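Local coordinates for protein enoyl-CoA hydratase (Thermus thermophilus, PDB 1WZ8) that probably catalyses the hydration of enoyl-CoA thioesters to 3-hydroxyacyl-CoA, as a hexameric member of the enoyl-CoA hydratase/isomerase (crotonase) family, at residues 37-42 with 91-96; 44-49 with 98-103; 128-133 with 193-198. All blocks are in the same frame, centred on the assembly; numbering follows the deposited sequence.

Interaction 1 (37-42 with 91-96)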
loop_
_atom_site.group_PDB
_atom_site.type_symbol
_atom_site.label_atom_id
_atom_site.label_comp_id
_atom_site.label_asym_id
_atom_site.label_seq_id
_atom_site.Cartn_x
_atom_site.Cartn_y
_atom_site.Cartn_z
ATOM N N ALA A 37 18.099 15.836 -26.736
ATOM C CA ALA A 37 19.293 15.955 -25.903
ATOM C C ALA A 37 19.052 16.620 -24.555
ATOM O O ALA A 37 19.593 16.178 -23.538
ATOM C CB ALA A 37 20.387 16.701 -26.661
ATOM N N LEU A 38 18.252 17.682 -24.541
ATOM C CA LEU A 38 17.976 18.391 -23.297
ATOM C C LEU A 38 17.109 17.564 -22.357
ATOM O O LEU A 38 17.345 17.531 -21.152
ATOM C CB LEU A 38 17.300 19.734 -23.576
ATOM C CG LEU A 38 17.038 20.589 -22.330
ATOM C CD1 LEU A 38 18.351 20.902 -21.621
ATOM C CD2 LEU A 38 16.337 21.866 -22.735
ATOM N N HIS A 39 16.104 16.895 -22.905
ATOM C CA HIS A 39 15.238 16.066 -22.079
ATOM C C HIS A 39 16.064 14.989 -21.374
ATOM O O HIS A 39 15.925 14.773 -20.169
ATOM C CB HIS A 39 14.141 15.432 -22.938
ATOM C CG HIS A 39 13.168 14.608 -22.156
ATOM N ND1 HIS A 39 13.281 13.239 -22.037
ATOM C CD2 HIS A 39 12.082 14.962 -21.431
ATOM C CE1 HIS A 39 12.303 12.785 -21.272
ATOM N NE2 HIS A 39 11.560 13.810 -20.892
ATOM N N ARG A 40 16.933 14.318 -22.122
ATOM C CA ARG A 40 17.770 13.285 -21.532
ATOM C C ARG A 40 18.748 13.881 -20.520
ATOM O O ARG A 40 19.023 13.279 -19.480
ATOM C CB ARG A 40 18.540 12.535 -22.617
ATOM C CG ARG A 40 19.596 11.601 -22.046
ATOM C CD ARG A 40 20.036 10.555 -23.050
ATOM N NE ARG A 40 20.319 11.172 -24.343
ATOM C CZ ARG A 40 19.452 11.215 -25.348
ATOM N NH1 ARG A 40 18.243 10.686 -25.188
ATOM N NH2 ARG A 40 19.805 11.749 -26.513
ATOM N N GLY A 41 19.268 15.066 -20.832
ATOM C CA GLY A 41 20.198 15.730 -19.937
ATOM C C GLY A 41 19.566 16.074 -18.602
ATOM O O GLY A 41 20.148 15.820 -17.549
ATOM N N LEU A 42 18.372 16.658 -18.645
ATOM C CA LEU A 42 17.660 17.031 -17.426
ATOM C C LEU A 42 17.268 15.806 -16.610
ATOM O O LEU A 42 17.132 15.873 -15.387
ATOM C CB LEU A 42 16.404 17.839 -17.780
ATOM C CG LEU A 42 16.665 19.269 -18.262
ATOM C CD1 LEU A 42 15.399 19.883 -18.841
ATOM C CD2 LEU A 42 17.182 20.095 -17.096
ATOM N N TRP A 91 12.111 5.766 -20.086
ATOM C CA TRP A 91 12.938 5.790 -18.891
ATOM C C TRP A 91 13.444 7.188 -18.546
ATOM O O TRP A 91 13.659 7.498 -17.375
ATOM C CB TRP A 91 14.085 4.792 -19.040
ATOM C CG TRP A 91 13.559 3.390 -19.105
ATOM C CD1 TRP A 91 13.521 2.571 -20.202
ATOM C CD2 TRP A 91 12.920 2.670 -18.045
ATOM N NE1 TRP A 91 12.894 1.388 -19.887
ATOM C CE2 TRP A 91 12.515 1.422 -18.570
ATOM C CE3 TRP A 91 12.647 2.959 -16.700
ATOM C CZ2 TRP A 91 11.856 0.462 -17.796
ATOM C CZ3 TRP A 91 11.988 2.004 -15.930
ATOM C CH2 TRP A 91 11.601 0.769 -16.485
ATOM N N GLU A 92 13.620 8.037 -19.555
ATOM C CA GLU A 92 14.057 9.412 -19.312
ATOM C C GLU A 92 12.952 10.178 -18.584
ATOM O O GLU A 92 13.212 10.919 -17.627
ATOM C CB GLU A 92 14.362 10.118 -20.634
ATOM C CG GLU A 92 15.679 9.716 -21.267
ATOM C CD GLU A 92 15.873 10.346 -22.631
ATOM O OE1 GLU A 92 15.220 11.371 -22.911
ATOM O OE2 GLU A 92 16.690 9.822 -23.418
ATOM N N ALA A 93 11.718 9.998 -19.048
ATOM C CA ALA A 93 10.561 10.671 -18.453
ATOM C C ALA A 93 10.424 10.239 -17.001
ATOM O O ALA A 93 10.144 11.045 -16.117
ATOM C CB ALA A 93 9.297 10.312 -19.227
ATOM N N ARG A 94 10.626 8.949 -16.757
ATOM C CA ARG A 94 10.529 8.431 -15.398
ATOM C C ARG A 94 11.587 9.086 -14.515
ATOM O O ARG A 94 11.310 9.463 -13.376
ATOM C CB ARG A 94 10.710 6.906 -15.404
ATOM C CG ARG A 94 10.826 6.261 -14.022
ATOM C CD ARG A 94 10.886 4.738 -14.157
ATOM N NE ARG A 94 11.091 4.047 -12.885
ATOM C CZ ARG A 94 12.252 3.971 -12.247
ATOM N NH1 ARG A 94 13.334 4.547 -12.754
ATOM N NH2 ARG A 94 12.335 3.306 -11.103
ATOM N N ASP A 95 12.798 9.233 -15.046
ATOM C CA ASP A 95 13.892 9.834 -14.287
ATOM C C ASP A 95 13.792 11.349 -14.134
ATOM O O ASP A 95 14.350 11.919 -13.200
ATOM C CB ASP A 95 15.246 9.472 -14.911
ATOM C CG ASP A 95 15.624 8.016 -14.682
ATOM O OD1 ASP A 95 15.324 7.491 -13.595
ATOM O OD2 ASP A 95 16.227 7.400 -15.578
ATOM N N LEU A 96 13.084 12.002 -15.048
ATOM C CA LEU A 96 12.931 13.448 -14.976
ATOM C C LEU A 96 12.195 13.800 -13.688
ATOM O O LEU A 96 12.384 14.878 -13.134
ATOM C CB LEU A 96 12.140 13.968 -16.181
ATOM C CG LEU A 96 12.022 15.493 -16.308
ATOM C CD1 LEU A 96 13.405 16.113 -16.486
ATOM C CD2 LEU A 96 11.143 15.837 -17.498
#
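Glu-92 of helix 83-102 reaches across to His-39 and Arg-40 of helix 36-49, and its carboxylate is shared between them. The CB of Glu-92 lies against the His-39 ring, 3.4 Å from CE1 of His-39. Its CG passes near the CA of Arg-40. CG stands anti to the carbonyl carbon and the chain then runs extended, which carries the carboxylate to the neighbouring helix. The CD comes within 3.5 Å of the CB of Arg-40. At the tip the two oxygens part company. OE1 of Glu-92 accepts from ND1 of His-39 at 2.8 Å. This bond is nearly straight, at 166°, and it uses the anti lone pair of OE1. OE1 also lies in the plane of the imidazole ring, at its edge. OE2 of Glu-92 takes the salt bridge, a short 2.5 Å from NH1 of Arg-40. That bond is more bent, at 142°. NH1 approaches on the syn side, tilted out of the carboxylate plane, while OE2 stays close to the guanidinium plane. Arg-88 gives OE2 a second cationic partner.

The two helices belong to the crotonase fold, and their segments cross at 48° with axes 9.0 Å apart. The contact is mostly buried. Bonds to His-39, Arg-40 and Arg-88 should hold the carboxylate against rotation, and the two arginines probably favour its charged form.

Next to this polar group, toward Leu-96, the packing turns apolar. CD2 of Leu-96 sits obliquely to the imidazole, 4.0 Å from NE2 of His-39. The other branch, CD1 of Leu-96, meets CB of Leu-42 at 3.7 Å. Leu-42 also rests on Leu-12 and Phe-26 of the sheet strands. A molecule of methylpentanediol, probably from the crystallisation liquor, lies near the His-39 side chain.

Interaction 2 (44-49 with 98-103)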
loop_
_atom_site.group_PDB
_atom_site.type_symbol
_atom_site.label_atom_id
_atom_site.label_comp_id
_atom_site.label_asym_id
_atom_site.label_seq_id
_atom_site.Cartn_x
_atom_site.Cartn_y
_atom_site.Cartn_z
ATOM N N ARG A 44 19.018 12.767 -16.634
ATOM C CA ARG A 44 20.186 12.039 -16.160
ATOM C C ARG A 44 21.186 12.809 -15.307
ATOM O O ARG A 44 21.970 12.198 -14.588
ATOM C CB ARG A 44 20.927 11.429 -17.353
ATOM C CG ARG A 44 20.030 10.648 -18.290
ATOM C CD ARG A 44 20.781 10.111 -19.497
ATOM N NE ARG A 44 21.451 8.845 -19.211
ATOM C CZ ARG A 44 21.504 7.827 -20.065
ATOM N NH1 ARG A 44 20.929 7.927 -21.257
ATOM N NH2 ARG A 44 22.109 6.698 -19.724
ATOM N N VAL A 45 21.168 14.136 -15.376
ATOM C CA VAL A 45 22.115 14.945 -14.613
ATOM C C VAL A 45 22.096 14.661 -13.107
ATOM O O VAL A 45 23.125 14.754 -12.436
ATOM C CB VAL A 45 21.866 16.461 -14.856
ATOM C CG1 VAL A 45 20.499 16.861 -14.317
ATOM C CG2 VAL A 45 22.976 17.291 -14.216
ATOM N N TRP A 46 20.934 14.288 -12.582
ATOM C CA TRP A 46 20.805 14.019 -11.153
ATOM C C TRP A 46 21.743 12.935 -10.633
ATOM O O TRP A 46 22.222 13.020 -9.506
ATOM C CB TRP A 46 19.346 13.691 -10.820
ATOM C CG TRP A 46 18.429 14.798 -11.249
ATOM C CD1 TRP A 46 17.716 14.866 -12.413
ATOM C CD2 TRP A 46 18.243 16.056 -10.592
ATOM N NE1 TRP A 46 17.107 16.092 -12.528
ATOM C CE2 TRP A 46 17.414 16.844 -11.424
ATOM C CE3 TRP A 46 18.701 16.600 -9.384
ATOM C CZ2 TRP A 46 17.036 18.147 -11.086
ATOM C CZ3 TRP A 46 18.326 17.898 -9.049
ATOM C CH2 TRP A 46 17.502 18.657 -9.898
ATOM N N ARG A 47 22.018 11.922 -11.447
ATOM C CA ARG A 47 22.923 10.852 -11.028
ATOM C C ARG A 47 24.330 11.384 -10.787
ATOM O O ARG A 47 24.967 11.050 -9.790
ATOM C CB ARG A 47 22.971 9.750 -12.085
ATOM C CG ARG A 47 21.780 8.814 -12.049
ATOM C CD ARG A 47 21.717 7.975 -13.306
ATOM N NE ARG A 47 20.489 8.238 -14.046
ATOM C CZ ARG A 47 20.425 8.347 -15.367
ATOM N NH1 ARG A 47 21.524 8.217 -16.096
ATOM N NH2 ARG A 47 19.262 8.592 -15.959
ATOM N N ASP A 48 24.812 12.216 -11.702
ATOM C CA ASP A 48 26.146 12.781 -11.568
ATOM C C ASP A 48 26.225 13.871 -10.502
ATOM O O ASP A 48 27.291 14.115 -9.937
ATOM C CB ASP A 48 26.625 13.331 -12.913
ATOM C CG ASP A 48 26.755 12.251 -13.969
ATOM O OD1 ASP A 48 27.205 11.137 -13.627
ATOM O OD2 ASP A 48 26.423 12.514 -15.143
ATOM N N LEU A 49 25.102 14.524 -10.219
ATOM C CA LEU A 49 25.098 15.582 -9.217
ATOM C C LEU A 49 25.425 15.044 -7.832
ATOM O O LEU A 49 25.954 15.764 -6.987
ATOM C CB LEU A 49 23.741 16.292 -9.184
ATOM C CG LEU A 49 23.412 17.157 -10.401
ATOM C CD1 LEU A 49 22.074 17.850 -10.189
ATOM C CD2 LEU A 49 24.522 18.185 -10.611
ATOM N N LEU A 98 11.743 11.215 -10.919
ATOM C CA LEU A 98 12.407 10.529 -9.814
ATOM C C LEU A 98 13.785 11.097 -9.517
ATOM O O LEU A 98 14.251 11.049 -8.379
ATOM C CB LEU A 98 12.518 9.033 -10.113
ATOM C CG LEU A 98 11.186 8.308 -10.318
ATOM C CD1 LEU A 98 11.445 6.817 -10.508
ATOM C CD2 LEU A 98 10.282 8.545 -9.113
ATOM N N GLY A 99 14.438 11.639 -10.544
ATOM C CA GLY A 99 15.756 12.210 -10.354
ATOM C C GLY A 99 15.744 13.219 -9.225
ATOM O O GLY A 99 16.484 13.081 -8.251
ATOM N N PRO A 100 14.911 14.261 -9.332
ATOM C CA PRO A 100 14.829 15.282 -8.287
ATOM C C PRO A 100 14.343 14.684 -6.960
ATOM O O PRO A 100 14.863 15.016 -5.891
ATOM C CB PRO A 100 13.834 16.282 -8.865
ATOM C CG PRO A 100 14.034 16.143 -10.344
ATOM C CD PRO A 100 14.128 14.656 -10.517
ATOM N N LEU A 101 13.355 13.796 -7.035
ATOM C CA LEU A 101 12.803 13.177 -5.832
ATOM C C LEU A 101 13.822 12.368 -5.057
ATOM O O LEU A 101 13.821 12.378 -3.826
ATOM C CB LEU A 101 11.615 12.268 -6.167
ATOM C CG LEU A 101 10.267 12.888 -6.540
ATOM C CD1 LEU A 101 9.210 11.787 -6.537
ATOM C CD2 LEU A 101 9.885 13.973 -5.543
ATOM N N ASN A 102 14.690 11.659 -5.771
ATOM C CA ASN A 102 15.691 10.847 -5.102
ATOM C C ASN A 102 17.035 11.534 -4.881
ATOM O O ASN A 102 17.944 10.947 -4.293
ATOM C CB ASN A 102 15.870 9.516 -5.839
ATOM C CG ASN A 102 14.662 8.603 -5.676
ATOM O OD1 ASN A 102 14.128 8.460 -4.578
ATOM N ND2 ASN A 102 14.231 7.983 -6.767
ATOM N N PHE A 103 17.167 12.774 -5.347
ATOM C CA PHE A 103 18.403 13.512 -5.128
ATOM C C PHE A 103 18.384 13.830 -3.635
ATOM O O PHE A 103 17.350 14.206 -3.100
ATOM C CB PHE A 103 18.416 14.804 -5.941
ATOM C CG PHE A 103 19.726 15.526 -5.886
ATOM C CD1 PHE A 103 20.873 14.939 -6.412
ATOM C CD2 PHE A 103 19.827 16.767 -5.271
ATOM C CE1 PHE A 103 22.108 15.578 -6.322
ATOM C CE2 PHE A 103 21.059 17.418 -5.176
ATOM C CZ PHE A 103 22.201 16.822 -5.700
#
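The backbones of Trp-46 and Gly-99 come close, their CA atoms 5.4 Å apart, where helix 36-49 passes helix 83-102. No hydrogen bond crosses here, and the contact rests mainly on the Trp-46 indole. One face of the indole lies against the backbone of Gly-99, with CG of Trp-46 3.7 Å from C of Gly-99. A beta carbon on Gly-99 would clash with CD1 of Trp-46, so the missing side chain allows this close approach. Pro-100 follows on the same face. Its CD makes a CH-pi contact over the five-membered ring, 4.0 Å from the Trp-46 ring centroid. Its CG sits 3.6 Å from CE2 of Trp-46. Val-45 of the same helix covers part of the opposite face with CG1.

These parts of the two helices pack onto the central sheet of the crotonase fold. Trp-46 also touches Val-58 and Leu-60 of strand 57-62, and Phe-103 touches Val-58. NE1 of Trp-46 makes a weak hydrogen bond back to Leu-42 O, one turn earlier.

Phe-103 follows Asn-102. Its CG is anti to the backbone N (chi1 -173°), and the phenyl turns a face to the benzo edge of the indole. The pair is T-shaped, edge-to-face, with planes at 64° and ring centroids 5.5 Å apart for the Phe-103 ring and the six-membered ring of Trp-46. CE3 of Trp-46 comes nearest, 3.8 Å from CG of Phe-103. Replacing Trp-46 with an alanine would probably open a gap over Gly-99 and Pro-100 and leave the Phe-103 face without its aromatic partner. Farther along the ring, CE1 of Phe-103 meets CB of Leu-49 at 3.4 Å. Leu-49 also packs on Leu-22 and Ile-24 of strand 21-26.

Interaction 3 (128-133 with 193-198)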
loop_
_atom_site.group_PDB
_atom_site.type_symbol
_atom_site.label_atom_id
_atom_site.label_comp_id
_atom_site.label_asym_id
_atom_site.label_seq_id
_atom_site.Cartn_x
_atom_site.Cartn_y
_atom_site.Cartn_z
ATOM N N ILE A 128 10.450 22.532 -3.748
ATOM C CA ILE A 128 9.763 23.803 -3.590
ATOM C C ILE A 128 9.766 24.527 -4.925
ATOM O O ILE A 128 10.812 24.682 -5.553
ATOM C CB ILE A 128 10.459 24.689 -2.534
ATOM C CG1 ILE A 128 10.389 24.012 -1.161
ATOM C CG2 ILE A 128 9.789 26.060 -2.485
ATOM C CD1 ILE A 128 11.068 24.783 -0.049
ATOM N N ALA A 129 8.587 24.941 -5.370
ATOM C CA ALA A 129 8.479 25.670 -6.620
ATOM C C ALA A 129 7.962 27.054 -6.305
ATOM O O ALA A 129 7.017 27.210 -5.534
ATOM C CB ALA A 129 7.521 24.960 -7.576
ATOM N N VAL A 130 8.606 28.058 -6.883
ATOM C CA VAL A 130 8.183 29.434 -6.703
ATOM C C VAL A 130 7.684 29.853 -8.073
ATOM O O VAL A 130 8.429 29.782 -9.053
ATOM C CB VAL A 130 9.359 30.351 -6.297
ATOM C CG1 VAL A 130 8.868 31.787 -6.137
ATOM C CG2 VAL A 130 9.981 29.858 -4.998
ATOM N N VAL A 131 6.423 30.263 -8.154
ATOM C CA VAL A 131 5.866 30.685 -9.431
ATOM C C VAL A 131 5.458 32.144 -9.385
ATOM O O VAL A 131 5.407 32.759 -8.313
ATOM C CB VAL A 131 4.613 29.856 -9.821
ATOM C CG1 VAL A 131 4.944 28.377 -9.814
ATOM C CG2 VAL A 131 3.455 30.155 -8.866
ATOM N N GLY A 132 5.183 32.695 -10.560
ATOM C CA GLY A 132 4.736 34.071 -10.632
ATOM C C GLY A 132 3.222 34.033 -10.579
ATOM O O GLY A 132 2.615 33.030 -10.947
ATOM N N LYS A 133 2.600 35.102 -10.101
ATOM C CA LYS A 133 1.147 35.139 -10.034
ATOM C C LYS A 133 0.544 34.887 -11.417
ATOM O O LYS A 133 -0.522 34.277 -11.539
ATOM C CB LYS A 133 0.678 36.493 -9.508
ATOM C CG LYS A 133 1.100 36.755 -8.074
ATOM C CD LYS A 133 0.498 38.038 -7.534
ATOM C CE LYS A 133 0.900 38.237 -6.087
ATOM N NZ LYS A 133 0.560 37.038 -5.280
ATOM N N GLU A 193 8.017 39.350 -11.681
ATOM C CA GLU A 193 9.387 39.835 -11.694
ATOM C C GLU A 193 10.258 39.356 -10.537
ATOM O O GLU A 193 11.484 39.388 -10.631
ATOM C CB GLU A 193 9.396 41.360 -11.689
ATOM C CG GLU A 193 9.725 41.961 -13.018
ATOM C CD GLU A 193 10.966 41.342 -13.622
ATOM O OE1 GLU A 193 11.999 41.271 -12.925
ATOM O OE2 GLU A 193 10.910 40.926 -14.799
ATOM N N LYS A 194 9.619 38.925 -9.454
ATOM C CA LYS A 194 10.315 38.481 -8.253
ATOM C C LYS A 194 10.549 36.979 -8.159
ATOM O O LYS A 194 11.130 36.507 -7.179
ATOM C CB LYS A 194 9.528 38.917 -7.016
ATOM C CG LYS A 194 9.299 40.414 -6.889
ATOM C CD LYS A 194 10.560 41.118 -6.440
ATOM C CE LYS A 194 10.310 42.596 -6.195
ATOM N NZ LYS A 194 11.497 43.261 -5.586
ATOM N N VAL A 195 10.111 36.227 -9.164
ATOM C CA VAL A 195 10.255 34.771 -9.132
ATOM C C VAL A 195 11.672 34.278 -8.863
ATOM O O VAL A 195 11.918 33.597 -7.860
ATOM C CB VAL A 195 9.726 34.129 -10.442
ATOM C CG1 VAL A 195 9.944 32.612 -10.414
ATOM C CG2 VAL A 195 8.240 34.448 -10.605
ATOM N N TYR A 196 12.608 34.604 -9.748
ATOM C CA TYR A 196 13.981 34.159 -9.542
ATOM C C TYR A 196 14.537 34.641 -8.201
ATOM O O TYR A 196 15.158 33.874 -7.464
ATOM C CB TYR A 196 14.894 34.642 -10.671
ATOM C CG TYR A 196 16.337 34.253 -10.441
ATOM C CD1 TYR A 196 16.731 32.918 -10.481
ATOM C CD2 TYR A 196 17.299 35.215 -10.131
ATOM C CE1 TYR A 196 18.051 32.548 -10.216
ATOM C CE2 TYR A 196 18.621 34.853 -9.864
ATOM C CZ TYR A 196 18.987 33.519 -9.909
ATOM O OH TYR A 196 20.290 33.155 -9.642
ATOM N N GLU A 197 14.316 35.912 -7.885
ATOM C CA GLU A 197 14.800 36.475 -6.627
ATOM C C GLU A 197 14.324 35.694 -5.403
ATOM O O GLU A 197 15.119 35.384 -4.511
ATOM C CB GLU A 197 14.362 37.939 -6.505
ATOM C CG GLU A 197 14.592 38.554 -5.138
ATOM C CD GLU A 197 14.213 40.023 -5.094
ATOM O OE1 GLU A 197 14.871 40.821 -5.794
ATOM O OE2 GLU A 197 13.257 40.377 -4.368
ATOM N N LYS A 198 13.029 35.386 -5.354
ATOM C CA LYS A 198 12.464 34.648 -4.225
ATOM C C LYS A 198 12.943 33.199 -4.235
ATOM O O LYS A 198 13.232 32.629 -3.186
ATOM C CB LYS A 198 10.932 34.679 -4.281
ATOM C CG LYS A 198 10.236 33.954 -3.131
ATOM C CD LYS A 198 10.514 34.628 -1.784
ATOM C CE LYS A 198 9.767 33.944 -0.646
ATOM N NZ LYS A 198 9.992 34.620 0.668
#
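Val-195, in the first turn of helix 195-207, presses both methyls against the backbone of strand 128-132. The tight part lies at the end of the strand. CG2 of Val-195 is 3.5 Å from CA of Gly-132 and equally near the Gly-132 N. The same methyl also touches the carbonyl carbon of Val-131. A side chain on Gly-132 would be tight against this methyl, since a beta carbon would sit about 3.3 Å from CG2 of Val-195. The other branch, CG1 of Val-195, is 3.5 Å from O of Val-130. It stands anti to the backbone N (chi1 177°), which turns it to that carbonyl. The side chains of the two valines meet more loosely, with CG1 of Val-130 4.5 Å from CG1 of Val-195.

No hydrogen bond links the two segments, so the fit depends on shape. Strand 128-132 belongs to the mixed central sheet of the crotonase fold, between strands 107-111 and 188-190. The helix follows strand 188-190 in the chain and folds back over the sheet, where Val-130 also packs on Val-190 and Ala-199. The N of Gly-132 is hydrogen-bonded to Thr-135 OG1.

Toward solvent the contact thins out. Lys-198 crosses Val-130 at about a right angle and offers only its aliphatic root. Its CG is 4.0 Å from CG1 of Val-130, and its CB is about as near. The chain then bends at chi2 (65°), and the rest of it turns off from strand 128-132. There the ammonium forms a salt bridge with Glu-201. On the exposed side of the helix start, NZ of Lys-194 makes a salt bridge with OE2 of Glu-197 at 3.6 Å.

Interactions 1 and 2 are successive parts of one helix pair. Both use helix 36-49 and helix 83-102, their centres are 10 Å apart, and their segments alternate along the chain. They touch where Asp-95 of the first faces Arg-47 of the second in a long, weak ion pair, and where the Asp-95 backbone packs on Pro-100. Interaction 3 comes later in the chain, with its centre 24 Å from interaction 1 and 22 Å from interaction 2. Interactions 1 and 3 lie on opposite sides of the chain's centre. Interactions 1 and 2 fix two helices to each other on one part of the crotonase-fold subunit, and interaction 3 ties helix 195-207 to the central sheet on another.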